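Local coordinates for protein (soluble lytic transglycosylase SLT70) (Escherichia coli, PDB 1QSA) that cleaves the beta-1,4-glycosidic bonds between N-acetylmuramic acid and N-acetylglucosamine in peptidoglycan, leaving a 1,6-anhydro bond in the muramic acid residue, at residues 4-9 with 34-39; 77-82 with 92-97; 199-204 with 216-221; 369-374 with 415-420. All blocks are in the same frame, centred on the assembly; numbering follows the deposited sequence.

Contact 1 (4-9 with 34-39); sequences DEQRSR and DYPLYP. With SO4 (sulfate ion), chain C.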
loop_
_atom_site.group_PDB
_atom_site.type_symbol
_atom_site.label_atom_id
_atom_site.label_comp_id
_atom_site.label_asym_id
_atom_site.label_seq_id
_atom_site.Cartn_x
_atom_site.Cartn_y
_atom_site.Cartn_z
ATOM N N ASP A 4 -8.420 -25.594 27.946
ATOM C CA ASP A 4 -9.778 -25.678 27.437
ATOM C C ASP A 4 -10.779 -24.970 28.360
ATOM O O ASP A 4 -11.637 -24.219 27.882
ATOM C CB ASP A 4 -10.175 -27.135 27.218
ATOM C CG ASP A 4 -11.529 -27.265 26.548
ATOM O OD1 ASP A 4 -11.603 -27.146 25.305
ATOM O OD2 ASP A 4 -12.514 -27.456 27.276
ATOM N N GLU A 5 -10.667 -25.187 29.674
ATOM C CA GLU A 5 -11.572 -24.523 30.624
ATOM C C GLU A 5 -11.332 -23.016 30.648
ATOM O O GLU A 5 -12.281 -22.231 30.743
ATOM C CB GLU A 5 -11.402 -25.090 32.028
ATOM C CG GLU A 5 -12.082 -26.438 32.178
ATOM C CD GLU A 5 -11.918 -27.023 33.557
ATOM O OE1 GLU A 5 -12.157 -26.309 34.561
ATOM O OE2 GLU A 5 -11.568 -28.211 33.631
ATOM N N GLN A 6 -10.066 -22.617 30.573
ATOM C CA GLN A 6 -9.717 -21.191 30.558
ATOM C C GLN A 6 -10.341 -20.494 29.344
ATOM O O GLN A 6 -10.793 -19.342 29.438
ATOM C CB GLN A 6 -8.200 -21.015 30.545
ATOM C CG GLN A 6 -7.563 -21.395 31.880
ATOM C CD GLN A 6 -6.067 -21.675 31.780
ATOM O OE1 GLN A 6 -5.458 -21.522 30.717
ATOM N NE2 GLN A 6 -5.462 -22.053 32.905
ATOM N N ARG A 7 -10.361 -21.180 28.205
ATOM C CA ARG A 7 -10.954 -20.618 26.985
ATOM C C ARG A 7 -12.415 -20.225 27.216
ATOM O O ARG A 7 -12.838 -19.125 26.837
ATOM C CB ARG A 7 -10.827 -21.606 25.826
ATOM C CG ARG A 7 -9.437 -21.592 25.229
ATOM C CD ARG A 7 -9.246 -22.724 24.247
ATOM N NE ARG A 7 -7.997 -22.564 23.513
ATOM C CZ ARG A 7 -7.620 -23.354 22.511
ATOM N NH1 ARG A 7 -8.385 -24.380 22.155
ATOM N NH2 ARG A 7 -6.468 -23.134 21.885
ATOM N N SER A 8 -13.182 -21.109 27.856
ATOM C CA SER A 8 -14.591 -20.813 28.139
ATOM C C SER A 8 -14.701 -19.600 29.069
ATOM O O SER A 8 -15.497 -18.694 28.810
ATOM C CB SER A 8 -15.300 -22.013 28.790
ATOM O OG SER A 8 -15.419 -23.111 27.895
ATOM N N ARG A 9 -13.898 -19.580 30.134
ATOM C CA ARG A 9 -13.933 -18.462 31.088
ATOM C C ARG A 9 -13.510 -17.156 30.417
ATOM O O ARG A 9 -14.055 -16.098 30.731
ATOM C CB ARG A 9 -13.067 -18.738 32.316
ATOM C CG ARG A 9 -13.545 -19.947 33.130
ATOM C CD ARG A 9 -13.058 -19.889 34.572
ATOM N NE ARG A 9 -11.609 -19.746 34.717
ATOM C CZ ARG A 9 -10.735 -20.730 34.539
ATOM N NH1 ARG A 9 -11.147 -21.913 34.090
ATOM N NH2 ARG A 9 -9.445 -20.506 34.714
ATOM N N ASP A 34 -3.372 -17.563 34.551
ATOM C CA ASP A 34 -2.547 -18.515 33.805
ATOM C C ASP A 34 -2.901 -18.661 32.326
ATOM O O ASP A 34 -2.207 -19.364 31.596
ATOM C CB ASP A 34 -2.564 -19.894 34.463
ATOM C CG ASP A 34 -1.825 -19.923 35.794
ATOM O OD1 ASP A 34 -1.045 -18.992 36.104
ATOM O OD2 ASP A 34 -2.025 -20.900 36.536
ATOM N N TYR A 35 -3.985 -18.023 31.888
ATOM C CA TYR A 35 -4.390 -18.097 30.480
ATOM C C TYR A 35 -3.472 -17.174 29.653
ATOM O O TYR A 35 -3.194 -16.050 30.079
ATOM C CB TYR A 35 -5.845 -17.658 30.344
ATOM C CG TYR A 35 -6.386 -17.800 28.938
ATOM C CD1 TYR A 35 -6.412 -19.051 28.301
ATOM C CD2 TYR A 35 -6.862 -16.691 28.235
ATOM C CE1 TYR A 35 -6.895 -19.190 26.998
ATOM C CE2 TYR A 35 -7.348 -16.813 26.935
ATOM C CZ TYR A 35 -7.361 -18.057 26.315
ATOM O OH TYR A 35 -7.816 -18.136 25.028
ATOM N N PRO A 36 -2.981 -17.633 28.476
ATOM C CA PRO A 36 -2.090 -16.789 27.662
ATOM C C PRO A 36 -2.563 -15.375 27.384
ATOM O O PRO A 36 -1.732 -14.465 27.324
ATOM C CB PRO A 36 -1.916 -17.591 26.369
ATOM C CG PRO A 36 -1.969 -19.032 26.872
ATOM C CD PRO A 36 -3.092 -18.993 27.909
ATOM N N LEU A 37 -3.871 -15.190 27.223
ATOM C CA LEU A 37 -4.379 -13.849 26.937
ATOM C C LEU A 37 -4.696 -12.970 28.159
ATOM O O LEU A 37 -5.219 -11.863 28.007
ATOM C CB LEU A 37 -5.558 -13.897 25.960
ATOM C CG LEU A 37 -5.294 -14.645 24.638
ATOM C CD1 LEU A 37 -6.486 -14.471 23.705
ATOM C CD2 LEU A 37 -4.031 -14.147 23.945
ATOM N N TYR A 38 -4.317 -13.413 29.357
ATOM C CA TYR A 38 -4.552 -12.605 30.560
ATOM C C TYR A 38 -3.977 -11.175 30.414
ATOM O O TYR A 38 -4.628 -10.217 30.811
ATOM C CB TYR A 38 -3.994 -13.304 31.803
ATOM C CG TYR A 38 -4.270 -12.545 33.071
ATOM C CD1 TYR A 38 -5.550 -12.526 33.639
ATOM C CD2 TYR A 38 -3.264 -11.811 33.679
ATOM C CE1 TYR A 38 -5.813 -11.779 34.797
ATOM C CE2 TYR A 38 -3.509 -11.062 34.829
ATOM C CZ TYR A 38 -4.778 -11.049 35.377
ATOM O OH TYR A 38 -4.994 -10.280 36.500
ATOM N N PRO A 39 -2.782 -11.006 29.797
ATOM C CA PRO A 39 -2.245 -9.637 29.653
ATOM C C PRO A 39 -3.199 -8.709 28.889
ATOM O O PRO A 39 -3.206 -7.498 29.127
ATOM C CB PRO A 39 -0.935 -9.857 28.890
ATOM C CG PRO A 39 -0.482 -11.197 29.384
ATOM C CD PRO A 39 -1.779 -12.002 29.370
HETATM S S SO4 C . -6.285 -25.609 19.108
HETATM O O1 SO4 C . -6.770 -25.598 17.713
HETATM O O2 SO4 C . -5.268 -26.665 19.287
HETATM O O3 SO4 C . -5.686 -24.290 19.408
HETATM O O4 SO4 C . -7.420 -25.901 19.996
HETATM O O HOH W 1 -2.999 -22.360 30.086
#
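Gln6 meets Tyr35 where the first helix of the chain passes the loop leading into helix 38-48. Its CB lies 3.5 Å from Tyr35 CD1 and approaches the ring obliquely. Beyond CG the chain is extended and runs antiparallel to the tyrosine side chain, bringing Gln6 CD to 4.2 Å from Tyr35 CA. At the amide, OE1 sits at the rim of the ring in its plane, and a water donates to it at 2.7 Å. The same water also gives a weak, long bond to Asp34 O and so links the two segments; no direct hydrogen bond joins them. Gln6 NE2 rests 3.9 Å from Asp34 CB, but its hydrogen bond goes to Asp1, so the carboxamide is held from both ends.

Tyr35 points at the helix with its CG anti to the backbone N (chi1 -176°), which carries the ring along the helix as far as Arg7. Its OH comes within 3.8 Å of Arg7 CG, with Arg7 lying athwart the tyrosine. Arg7 is extended, and NH1 and NH2 grip two oxygens of a sulfate ion, probably from the crystallisation liquor; the NH1 to O4 bond is 2.8 Å and nearly straight.

The polar ends of Tyr35 and Arg7 turn toward helix 383-393. Glu390 takes both the OH of Tyr35 and NE of Arg7, and Arg389 shares the sulfate. The contact is thus a three-way junction in this alpha-superhelix: helix 3-18, the approach to helix 38-48, and helix 383-393, which comes from far along the chain.

Contact 2 (77-82 with 92-97); sequences RFVNEL and LAFSPE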
loop_
_atom_site.group_PDB
_atom_site.type_symbol
_atom_site.label_atom_id
_atom_site.label_comp_id
_atom_site.label_asym_id
_atom_site.label_seq_id
_atom_site.Cartn_x
_atom_site.Cartn_y
_atom_site.Cartn_z
ATOM N N ARG A 77 0.496 6.023 24.344
ATOM C CA ARG A 77 -0.848 6.408 24.772
ATOM C C ARG A 77 -0.824 7.071 26.163
ATOM O O ARG A 77 -1.478 8.103 26.386
ATOM C CB ARG A 77 -1.768 5.190 24.789
ATOM C CG ARG A 77 -3.197 5.499 25.207
ATOM C CD ARG A 77 -4.079 4.256 25.106
ATOM N NE ARG A 77 -5.420 4.510 25.629
ATOM C CZ ARG A 77 -6.429 3.638 25.578
ATOM N NH1 ARG A 77 -6.258 2.437 25.034
ATOM N NH2 ARG A 77 -7.615 3.965 26.089
ATOM N N PHE A 78 -0.017 6.529 27.074
ATOM C CA PHE A 78 0.049 7.105 28.413
ATOM C C PHE A 78 0.818 8.425 28.408
ATOM O O PHE A 78 0.553 9.312 29.224
ATOM C CB PHE A 78 0.623 6.136 29.433
ATOM C CG PHE A 78 0.317 6.531 30.845
ATOM C CD1 PHE A 78 -1.008 6.684 31.259
ATOM C CD2 PHE A 78 1.346 6.775 31.754
ATOM C CE1 PHE A 78 -1.306 7.077 32.580
ATOM C CE2 PHE A 78 1.055 7.168 33.069
ATOM C CZ PHE A 78 -0.273 7.316 33.472
ATOM N N VAL A 79 1.784 8.560 27.498
ATOM C CA VAL A 79 2.505 9.830 27.375
ATOM C C VAL A 79 1.471 10.893 27.016
ATOM O O VAL A 79 1.453 11.983 27.596
ATOM C CB VAL A 79 3.597 9.756 26.288
ATOM C CG1 VAL A 79 3.953 11.165 25.776
ATOM C CG2 VAL A 79 4.846 9.120 26.866
ATOM N N ASN A 80 0.567 10.556 26.101
ATOM C CA ASN A 80 -0.475 11.497 25.700
ATOM C C ASN A 80 -1.429 11.795 26.883
ATOM O O ASN A 80 -1.907 12.927 27.033
ATOM C CB ASN A 80 -1.220 10.983 24.459
ATOM C CG ASN A 80 -0.323 10.936 23.232
ATOM O OD1 ASN A 80 0.667 11.649 23.163
ATOM N ND2 ASN A 80 -0.649 10.072 22.274
ATOM N N GLU A 81 -1.685 10.799 27.732
ATOM C CA GLU A 81 -2.550 11.002 28.904
ATOM C C GLU A 81 -1.877 11.950 29.897
ATOM O O GLU A 81 -2.515 12.865 30.419
ATOM C CB GLU A 81 -2.893 9.663 29.580
ATOM C CG GLU A 81 -3.534 9.761 30.990
ATOM C CD GLU A 81 -4.790 10.643 31.059
ATOM O OE1 GLU A 81 -5.462 10.868 30.025
ATOM O OE2 GLU A 81 -5.110 11.108 32.173
ATOM N N LEU A 82 -0.580 11.754 30.134
ATOM C CA LEU A 82 0.151 12.628 31.051
ATOM C C LEU A 82 0.169 14.050 30.484
ATOM O O LEU A 82 0.070 15.017 31.234
ATOM C CB LEU A 82 1.563 12.089 31.319
ATOM C CG LEU A 82 1.563 10.785 32.132
ATOM C CD1 LEU A 82 2.957 10.195 32.139
ATOM C CD2 LEU A 82 1.073 11.024 33.558
ATOM N N LEU A 92 8.040 13.060 31.458
ATOM C CA LEU A 92 9.450 12.743 31.261
ATOM C C LEU A 92 9.962 11.658 32.223
ATOM O O LEU A 92 10.883 10.913 31.895
ATOM C CB LEU A 92 10.298 14.023 31.313
ATOM C CG LEU A 92 9.955 15.013 30.193
ATOM C CD1 LEU A 92 10.742 16.315 30.350
ATOM C CD2 LEU A 92 10.304 14.370 28.848
ATOM N N ALA A 93 9.345 11.545 33.392
ATOM C CA ALA A 93 9.746 10.527 34.353
ATOM C C ALA A 93 9.260 9.172 33.840
ATOM O O ALA A 93 9.948 8.159 33.965
ATOM C CB ALA A 93 9.144 10.834 35.737
ATOM N N PHE A 94 8.099 9.185 33.196
ATOM C CA PHE A 94 7.500 7.969 32.654
ATOM C C PHE A 94 8.153 7.562 31.326
ATOM O O PHE A 94 8.346 6.364 31.053
ATOM C CB PHE A 94 5.984 8.169 32.469
ATOM C CG PHE A 94 5.314 7.034 31.735
ATOM C CD1 PHE A 94 5.041 5.825 32.390
ATOM C CD2 PHE A 94 5.012 7.150 30.376
ATOM C CE1 PHE A 94 4.479 4.745 31.694
ATOM C CE2 PHE A 94 4.450 6.075 29.670
ATOM C CZ PHE A 94 4.185 4.872 30.331
ATOM N N SER A 95 8.506 8.564 30.520
ATOM C CA SER A 95 9.124 8.345 29.212
ATOM C C SER A 95 10.348 9.257 29.060
ATOM O O SER A 95 10.298 10.267 28.360
ATOM C CB SER A 95 8.103 8.640 28.096
ATOM O OG SER A 95 8.666 8.443 26.804
ATOM N N PRO A 96 11.475 8.903 29.711
ATOM C CA PRO A 96 12.685 9.729 29.609
ATOM C C PRO A 96 13.250 9.808 28.190
ATOM O O PRO A 96 13.920 10.781 27.850
ATOM C CB PRO A 96 13.659 9.064 30.592
ATOM C CG PRO A 96 13.118 7.678 30.781
ATOM C CD PRO A 96 11.629 7.853 30.732
ATOM N N GLU A 97 12.983 8.781 27.382
ATOM C CA GLU A 97 13.436 8.732 25.990
ATOM C C GLU A 97 12.286 9.093 25.050
ATOM O O GLU A 97 11.118 8.927 25.391
ATOM C CB GLU A 97 13.941 7.335 25.617
ATOM C CG GLU A 97 15.030 6.766 26.518
ATOM C CD GLU A 97 16.157 7.742 26.794
ATOM O OE1 GLU A 97 16.598 8.447 25.855
ATOM O OE2 GLU A 97 16.606 7.802 27.964
#
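Phe78 and Phe94 join two successive helices, 69-84 and 88-94, which run back along each other as a helical hairpin of the alpha-superhelix. The aromatic interaction is a T-shaped (edge-to-face) pair: the edge of Phe78 is directed at the face of Phe94, with centroids 5.0 Å apart and planes at 77°. The touching atom is Phe78 CD2, placed 3.6 Å above the plane of the Phe94 ring and over its centre. Both rings leave their helices with CG anti to the backbone N (chi1 -162° for Phe78), and Phe78 CB also leans on the far end of the Phe94 ring.

Aliphatic contacts hold the rest of that ring. Leu82, one turn on from Phe78, brings CD1 to 3.7 Å from Phe94 CB and meets the ring obliquely, whereas Val79 CG2 lies at its edge, 4.0 Å from CD2 of Phe94. Phe94 is therefore wedged among three residues of a single helix face, and Val58 and Thr59 of helix 55-64 touch it as well. All five residues that meet across this contact are buried, so it is plain hydrophobic core.

Where helix 88-94 ends, the packing passes to Ser95, whose CB is 3.5 Å from Val79 CG2. No hydrogen bond crosses between the segments. The serine hydroxyl turns along its own chain instead: Ser95 OG donates to Glu97 O over 2.9 Å, arriving almost in line with the carbonyl bond and tying together the exit from the helix.

Contact 3 (199-204 with 216-221); sequences NTVLTF and QMAAVA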
loop_
_atom_site.group_PDB
_atom_site.type_symbol
_atom_site.label_atom_id
_atom_site.label_comp_id
_atom_site.label_asym_id
_atom_site.label_seq_id
_atom_site.Cartn_x
_atom_site.Cartn_y
_atom_site.Cartn_z
ATOM N N ASN A 199 -4.151 28.037 -11.156
ATOM C CA ASN A 199 -4.214 28.781 -12.406
ATOM C C ASN A 199 -3.659 30.189 -12.276
ATOM O O ASN A 199 -3.503 30.877 -13.280
ATOM C CB ASN A 199 -5.628 28.775 -12.989
ATOM C CG ASN A 199 -6.020 27.408 -13.481
ATOM O OD1 ASN A 199 -5.469 26.911 -14.466
ATOM N ND2 ASN A 199 -6.917 26.752 -12.754
ATOM N N THR A 200 -3.332 30.606 -11.049
ATOM C CA THR A 200 -2.718 31.921 -10.848
ATOM C C THR A 200 -1.189 31.799 -10.992
ATOM O O THR A 200 -0.458 32.766 -10.773
ATOM C CB THR A 200 -3.026 32.498 -9.446
ATOM O OG1 THR A 200 -2.572 31.584 -8.434
ATOM C CG2 THR A 200 -4.512 32.734 -9.273
ATOM N N VAL A 201 -0.707 30.628 -11.404
ATOM C CA VAL A 201 0.732 30.395 -11.516
ATOM C C VAL A 201 1.559 31.372 -12.354
ATOM O O VAL A 201 2.662 31.737 -11.950
ATOM C CB VAL A 201 1.068 28.924 -11.912
ATOM C CG1 VAL A 201 0.606 28.611 -13.338
ATOM C CG2 VAL A 201 2.564 28.666 -11.740
ATOM N N LEU A 202 1.053 31.805 -13.509
ATOM C CA LEU A 202 1.831 32.740 -14.318
ATOM C C LEU A 202 1.902 34.112 -13.638
ATOM O O LEU A 202 2.952 34.768 -13.663
ATOM C CB LEU A 202 1.269 32.848 -15.737
ATOM C CG LEU A 202 2.126 33.660 -16.717
ATOM C CD1 LEU A 202 3.552 33.113 -16.789
ATOM C CD2 LEU A 202 1.474 33.629 -18.095
ATOM N N THR A 203 0.802 34.521 -13.004
ATOM C CA THR A 203 0.756 35.790 -12.272
ATOM C C THR A 203 1.733 35.683 -11.092
ATOM O O THR A 203 2.526 36.595 -10.853
ATOM C CB THR A 203 -0.665 36.088 -11.744
ATOM O OG1 THR A 203 -1.565 36.201 -12.851
ATOM C CG2 THR A 203 -0.692 37.384 -10.960
ATOM N N PHE A 204 1.704 34.541 -10.401
ATOM C CA PHE A 204 2.598 34.282 -9.268
ATOM C C PHE A 204 4.059 34.413 -9.722
ATOM O O PHE A 204 4.862 35.076 -9.072
ATOM C CB PHE A 204 2.342 32.865 -8.710
ATOM C CG PHE A 204 3.306 32.436 -7.623
ATOM C CD1 PHE A 204 3.049 32.743 -6.282
ATOM C CD2 PHE A 204 4.453 31.699 -7.936
ATOM C CE1 PHE A 204 3.921 32.318 -5.269
ATOM C CE2 PHE A 204 5.336 31.270 -6.931
ATOM C CZ PHE A 204 5.066 31.581 -5.592
ATOM N N GLN A 216 10.199 26.371 -7.537
ATOM C CA GLN A 216 9.662 25.080 -7.111
ATOM C C GLN A 216 8.164 25.159 -6.820
ATOM O O GLN A 216 7.414 24.233 -7.148
ATOM C CB GLN A 216 10.410 24.552 -5.899
ATOM C CG GLN A 216 11.824 24.129 -6.211
ATOM C CD GLN A 216 12.384 23.286 -5.101
ATOM O OE1 GLN A 216 11.788 22.283 -4.724
ATOM N NE2 GLN A 216 13.499 23.713 -4.532
ATOM N N MET A 217 7.732 26.256 -6.204
ATOM C CA MET A 217 6.321 26.457 -5.899
ATOM C C MET A 217 5.528 26.527 -7.209
ATOM O O MET A 217 4.494 25.874 -7.362
ATOM C CB MET A 217 6.132 27.752 -5.107
ATOM C CG MET A 217 6.678 27.708 -3.665
ATOM S SD MET A 217 5.741 26.581 -2.583
ATOM C CE MET A 217 4.275 27.554 -2.282
ATOM N N ALA A 218 6.044 27.288 -8.171
ATOM C CA ALA A 218 5.358 27.420 -9.458
ATOM C C ALA A 218 5.315 26.094 -10.230
ATOM O O ALA A 218 4.333 25.812 -10.906
ATOM C CB ALA A 218 6.023 28.519 -10.311
ATOM N N ALA A 219 6.366 25.286 -10.127
ATOM C CA ALA A 219 6.398 24.003 -10.835
ATOM C C ALA A 219 5.325 23.044 -10.315
ATOM O O ALA A 219 4.742 22.280 -11.086
ATOM C CB ALA A 219 7.775 23.374 -10.767
ATOM N N VAL A 220 5.040 23.100 -9.014
ATOM C CA VAL A 220 3.990 22.238 -8.467
ATOM C C VAL A 220 2.623 22.726 -8.981
ATOM O O VAL A 220 1.804 21.934 -9.454
ATOM C CB VAL A 220 4.000 22.224 -6.911
ATOM C CG1 VAL A 220 2.849 21.354 -6.386
ATOM C CG2 VAL A 220 5.333 21.683 -6.386
ATOM N N ALA A 221 2.386 24.034 -8.913
ATOM C CA ALA A 221 1.122 24.591 -9.383
ATOM C C ALA A 221 0.939 24.297 -10.879
ATOM O O ALA A 221 -0.153 23.985 -11.335
ATOM C CB ALA A 221 1.075 26.088 -9.129
#
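Phe204 N donates to Thr200 O at 2.8 Å, a bond of the first turn of helix 201-207, and that turn is what packs on helix 212-228. The two helices follow one another as a helical hairpin of the alpha-superhelix; no hydrogen bond passes between these segments, and the packing is mainly apolar.

Val201 and Phe204, one turn apart, supply the contact from the short helix. Val201 directs CG2 into the other helix, 3.7 Å from Ala218 CB and also close to the carbonyl oxygen of that alanine. Its CG1 takes the crowded position between N and the carbonyl carbon (chi1 67°), an arrangement that leaves CG2 to do the touching. Ala221, a turn further along, adds its CB, 4.0 Å from Val201 CB. Small alanine partners are consistent with the close backbones: the CA atoms of Val201 and Ala218 are 5.9 Å apart.

Outside the pair, Leu194 of helix 185-196 packs on both Phe204 and Ala221, and Met236 of helix 230-243 packs on Val201. Met217 bends at chi2 and chi3, and its side chain touches Ile161 and Met165 of helix 154-166. Its root faces the phenylalanine: Met217 CB lies 4.0 Å from Phe204 CZ, approaching the ring obliquely.

Contact 4 (369-374 with 415-420); sequences DKAPQN and EQAQLA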
loop_
_atom_site.group_PDB
_atom_site.type_symbol
_atom_site.label_atom_id
_atom_site.label_comp_id
_atom_site.label_asym_id
_atom_site.label_seq_id
_atom_site.Cartn_x
_atom_site.Cartn_y
_atom_site.Cartn_z
ATOM N N ASP A 369 11.509 -23.809 -2.888
ATOM C CA ASP A 369 12.427 -24.050 -1.770
ATOM C C ASP A 369 11.567 -24.557 -0.618
ATOM O O ASP A 369 10.482 -24.021 -0.369
ATOM C CB ASP A 369 13.102 -22.755 -1.319
ATOM C CG ASP A 369 14.095 -22.216 -2.331
ATOM O OD1 ASP A 369 14.340 -22.878 -3.361
ATOM O OD2 ASP A 369 14.638 -21.122 -2.079
ATOM N N LYS A 370 12.046 -25.577 0.086
ATOM C CA LYS A 370 11.296 -26.131 1.205
ATOM C C LYS A 370 11.765 -25.582 2.540
ATOM O O LYS A 370 12.933 -25.240 2.708
ATOM C CB LYS A 370 11.432 -27.653 1.239
ATOM C CG LYS A 370 10.836 -28.378 0.042
ATOM C CD LYS A 370 11.100 -29.874 0.162
ATOM C CE LYS A 370 10.702 -30.631 -1.093
ATOM N NZ LYS A 370 10.991 -32.090 -0.977
ATOM N N ALA A 371 10.841 -25.495 3.493
ATOM C CA ALA A 371 11.190 -25.038 4.834
ATOM C C ALA A 371 11.886 -26.235 5.509
ATOM O O ALA A 371 11.830 -27.362 5.003
ATOM C CB ALA A 371 9.926 -24.649 5.599
ATOM N N PRO A 372 12.574 -26.005 6.635
ATOM C CA PRO A 372 13.260 -27.100 7.334
ATOM C C PRO A 372 12.307 -28.239 7.715
ATOM O O PRO A 372 11.109 -28.022 7.902
ATOM C CB PRO A 372 13.805 -26.413 8.589
ATOM C CG PRO A 372 14.039 -25.002 8.135
ATOM C CD PRO A 372 12.810 -24.715 7.307
ATOM N N GLN A 373 12.847 -29.451 7.816
ATOM C CA GLN A 373 12.048 -30.616 8.193
ATOM C C GLN A 373 11.536 -30.456 9.626
ATOM O O GLN A 373 10.415 -30.858 9.937
ATOM C CB GLN A 373 12.880 -31.896 8.074
ATOM C CG GLN A 373 13.269 -32.250 6.648
ATOM C CD GLN A 373 12.068 -32.599 5.785
ATOM O OE1 GLN A 373 10.998 -32.949 6.296
ATOM N NE2 GLN A 373 12.248 -32.537 4.470
ATOM N N ASN A 374 12.377 -29.885 10.487
ATOM C CA ASN A 374 12.033 -29.633 11.888
ATOM C C ASN A 374 11.654 -28.162 12.044
ATOM O O ASN A 374 12.501 -27.286 11.876
ATOM C CB ASN A 374 13.226 -29.912 12.809
ATOM C CG ASN A 374 13.536 -31.383 12.944
ATOM O OD1 ASN A 374 12.847 -32.109 13.663
ATOM N ND2 ASN A 374 14.604 -31.826 12.287
ATOM N N GLU A 415 14.889 -19.370 10.795
ATOM C CA GLU A 415 13.855 -19.249 11.818
ATOM C C GLU A 415 12.556 -18.731 11.199
ATOM O O GLU A 415 11.480 -19.236 11.517
ATOM C CB GLU A 415 14.307 -18.322 12.950
ATOM C CG GLU A 415 15.414 -18.912 13.824
ATOM C CD GLU A 415 15.995 -17.922 14.829
ATOM O OE1 GLU A 415 16.082 -16.710 14.526
ATOM O OE2 GLU A 415 16.388 -18.370 15.929
ATOM N N GLN A 416 12.656 -17.754 10.299
ATOM C CA GLN A 416 11.452 -17.207 9.654
ATOM C C GLN A 416 10.748 -18.261 8.785
ATOM O O GLN A 416 9.504 -18.299 8.726
ATOM C CB GLN A 416 11.788 -15.934 8.874
ATOM C CG GLN A 416 12.196 -14.782 9.801
ATOM C CD GLN A 416 12.856 -13.627 9.071
ATOM O OE1 GLN A 416 13.660 -13.838 8.168
ATOM N NE2 GLN A 416 12.546 -12.398 9.482
ATOM N N ALA A 417 11.531 -19.147 8.160
ATOM C CA ALA A 417 10.977 -20.224 7.335
ATOM C C ALA A 417 10.317 -21.286 8.227
ATOM O O ALA A 417 9.278 -21.849 7.878
ATOM C CB ALA A 417 12.083 -20.853 6.453
ATOM N N GLN A 418 10.925 -21.560 9.384
ATOM C CA GLN A 418 10.340 -22.517 10.322
ATOM C C GLN A 418 9.014 -21.963 10.824
ATOM O O GLN A 418 8.043 -22.696 10.914
ATOM C CB GLN A 418 11.247 -22.750 11.525
ATOM C CG GLN A 418 12.503 -23.544 11.236
ATOM C CD GLN A 418 13.342 -23.699 12.485
ATOM O OE1 GLN A 418 13.717 -22.711 13.122
ATOM N NE2 GLN A 418 13.636 -24.936 12.849
ATOM N N LEU A 419 8.992 -20.673 11.171
ATOM C CA LEU A 419 7.769 -20.032 11.651
ATOM C C LEU A 419 6.690 -20.043 10.551
ATOM O O LEU A 419 5.517 -20.319 10.815
ATOM C CB LEU A 419 8.066 -18.602 12.144
ATOM C CG LEU A 419 8.800 -18.502 13.499
ATOM C CD1 LEU A 419 9.228 -17.069 13.786
ATOM C CD2 LEU A 419 7.884 -19.023 14.615
ATOM N N ALA A 420 7.092 -19.773 9.311
ATOM C CA ALA A 420 6.148 -19.800 8.190
ATOM C C ALA A 420 5.530 -21.204 8.073
ATOM O O ALA A 420 4.309 -21.351 7.993
ATOM C CB ALA A 420 6.859 -19.425 6.879
#
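Asn374 and Gln418 share the hydrogen bond of this contact, in which an irregular stretch of chain, 369-374, lies along the flank of helix 413-425. Gln418 NE2 donates to the backbone oxygen Asn374 O over 2.8 Å, with an N-H...O angle of 160°. The acceptor is close to the plane of the glutamine amide, while the donor reaches the carbonyl from a direction tilted 24° off its plane. Gln418 can get there because its chain is extended beyond CG (chi2 179°), carrying a residue that starts alongside the loop across to it. The Asn374 side chain leads away, so its backbone does the work.

Apolar packing makes up the rest. The proline ring of Pro372 lies across the glutamine chain, its CG resting 3.8 Å from Gln418 CG, so the aliphatic part of the glutamine is covered while its amide bonds beyond. The adjacent ring atom, Pro372 CD, lies 4.0 Å from Ala417 CB. Ala371 comes in beside it, its CB 3.7 Å from the carbonyl oxygen of Ala417. The CA atoms of Ala371 and Ala417 are 5.4 Å apart, a closeness that two methyl side chains permit.

At its start the loop is also held by backbone bonds between Asp369 and Asp443. Since the hydrogen bond uses a main-chain acceptor, it depends on the path of the loop and not on the asparagine side chain; together with the proline and alanine contacts it fixes a mostly surface-lying connection onto a helix of the L domain.

How the contacts relate
The four contacts come strictly in series along the chain and none touches another. Contacts 1, 2 and 3 lie on successive parts of the long all-helical superhelix, and contact 4 joins the loop after helix 351-359 to helix 413-425. Contact 3 is across the chain's centre from contacts 1 and 4, its centre about 62 Å and 56 Å from theirs, whereas contacts 1 and 4 are about 29 Å apart between centres despite more than 300 intervening residues. The helices thus curve round into a ring. Helix 383-393, in the L domain like helix 413-425, meets the N-terminal helix at contact 1. All four lie away from the predicted catalytic Glu478.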